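Local atomic coordinates of second substrate binding domain of putative amino acid ABC transporter (Streptococcus pneumoniae, PDB entry 4OEN), a protein that probably binds an amino acid outside the cell and delivers it to the membrane part of an ABC transporter. Residues A[196-199]-A[200-204]. Sequence-based numbering, arbitrary orientation.
Sequences ELIE and MFNNG
Met200 N donates to Glu196 O across 2.9 Å, and Phe201, Asn202 and Asn203 repeat the step to Leu197, Ile198 and Glu199, an unbroken run of i to i+4 alpha-helical bonds. The straightest joins Asn202 N to Ile198 O, with an N-H...O angle of 168°.

Van der Waals contact follows the same spacing. The thioether of Met200 folds back over the preceding turn: a bend at its last torsion (chi3 -64°) lays the methyl CE against the carbonyl oxygen of Glu196, 3.6 Å from that O, and its CG is closer still, 3.3 Å from the same atom. In this type II periplasmic-binding-protein fold, helix 195-210 packs on strand 180-190, where Leu197 and Ile198 meet Phe187 and Val189, and on helix 28-40, where Phe201 rests against Ile33 and Ile36; the ring of Phe201 also stacks with that of Phe187.

Polar side chains add further contacts. Asn202 lies alongside Ile198, its ND2 3.7 Å from CG2, while its OD1 accepts a hydrogen bond from Glu84 N and sits at the edge of the Phe201 ring, in its plane. Glu196 turns its carboxylate away from the following turn, and OE2 is hydrogen-bonded to Tyr5 OH. On the exposed side, Asn203 brings CG to 3.3 Å from Glu199 O and lies near a bound sulfate ion, probably from the crystallisation liquor.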
# COMPACT_ATOMS: atom_id res chain seq x y z
N GLU A 196 14.88 -20.31 0.13
CA GLU A 196 15.60 -19.87 -1.06
C GLU A 196 14.78 -18.87 -1.85
O GLU A 196 15.32 -18.01 -2.54
CB GLU A 196 16.00 -21.07 -1.93
CG GLU A 196 14.90 -21.68 -2.78
CD GLU A 196 13.90 -22.53 -2.00
OE1 GLU A 196 14.11 -22.78 -0.79
OE2 GLU A 196 12.90 -22.94 -2.62
N LEU A 197 13.46 -18.94 -1.71
CA LEU A 197 12.59 -17.99 -2.40
C LEU A 197 12.71 -16.61 -1.77
O LEU A 197 12.70 -15.60 -2.48
CB LEU A 197 11.14 -18.46 -2.34
CG LEU A 197 10.08 -17.63 -3.05
CD1 LEU A 197 10.45 -17.36 -4.51
CD2 LEU A 197 8.73 -18.36 -2.96
N ILE A 198 12.81 -16.55 -0.45
CA ILE A 198 13.06 -15.28 0.23
C ILE A 198 14.42 -14.72 -0.18
O ILE A 198 14.55 -13.53 -0.49
CB ILE A 198 13.01 -15.43 1.77
CG1 ILE A 198 11.58 -15.70 2.24
CG2 ILE A 198 13.58 -14.19 2.46
CD1 ILE A 198 10.58 -14.57 1.89
N GLU A 199 15.43 -15.59 -0.20
CA GLU A 199 16.78 -15.19 -0.62
C GLU A 199 16.77 -14.58 -2.03
O GLU A 199 17.33 -13.51 -2.25
CB GLU A 199 17.73 -16.39 -0.59
CG GLU A 199 18.00 -16.96 0.79
CD GLU A 199 18.94 -18.17 0.77
OE1 GLU A 199 19.72 -18.32 -0.20
OE2 GLU A 199 18.89 -18.97 1.73
N MET A 200 16.11 -15.25 -2.96
CA MET A 200 16.03 -14.75 -4.33
C MET A 200 15.17 -13.49 -4.44
O MET A 200 15.45 -12.60 -5.25
CB MET A 200 15.50 -15.84 -5.27
CG MET A 200 16.51 -16.96 -5.46
SD MET A 200 16.03 -18.15 -6.70
CE MET A 200 14.55 -18.84 -5.95
N PHE A 201 14.11 -13.41 -3.65
CA PHE A 201 13.29 -12.20 -3.70
C PHE A 201 14.13 -11.01 -3.28
O PHE A 201 14.13 -9.97 -3.94
CB PHE A 201 12.05 -12.31 -2.81
CG PHE A 201 11.15 -11.09 -2.90
CD1 PHE A 201 10.04 -11.09 -3.74
CD2 PHE A 201 11.42 -9.95 -2.16
CE1 PHE A 201 9.21 -9.97 -3.83
CE2 PHE A 201 10.61 -8.83 -2.24
CZ PHE A 201 9.50 -8.84 -3.08
N ASN A 202 14.86 -11.15 -2.18
CA ASN A 202 15.66 -10.05 -1.67
C ASN A 202 16.77 -9.67 -2.65
O ASN A 202 17.06 -8.50 -2.82
CB ASN A 202 16.26 -10.40 -0.32
CG ASN A 202 15.22 -10.45 0.78
OD1 ASN A 202 14.12 -9.92 0.64
ND2 ASN A 202 15.58 -11.07 1.90
N ASN A 203 17.39 -10.67 -3.28
CA ASN A 203 18.44 -10.38 -4.26
C ASN A 203 17.86 -9.72 -5.51
O ASN A 203 18.46 -8.80 -6.07
CB ASN A 203 19.18 -11.66 -4.64
CG ASN A 203 20.07 -12.16 -3.53
OD1 ASN A 203 20.41 -11.40 -2.62
ND2 ASN A 203 20.45 -13.42 -3.60
N GLY A 204 16.71 -10.22 -5.96
CA GLY A 204 16.03 -9.65 -7.11
C GLY A 204 15.63 -8.21 -6.84
O GLY A 204 15.81 -7.34 -7.69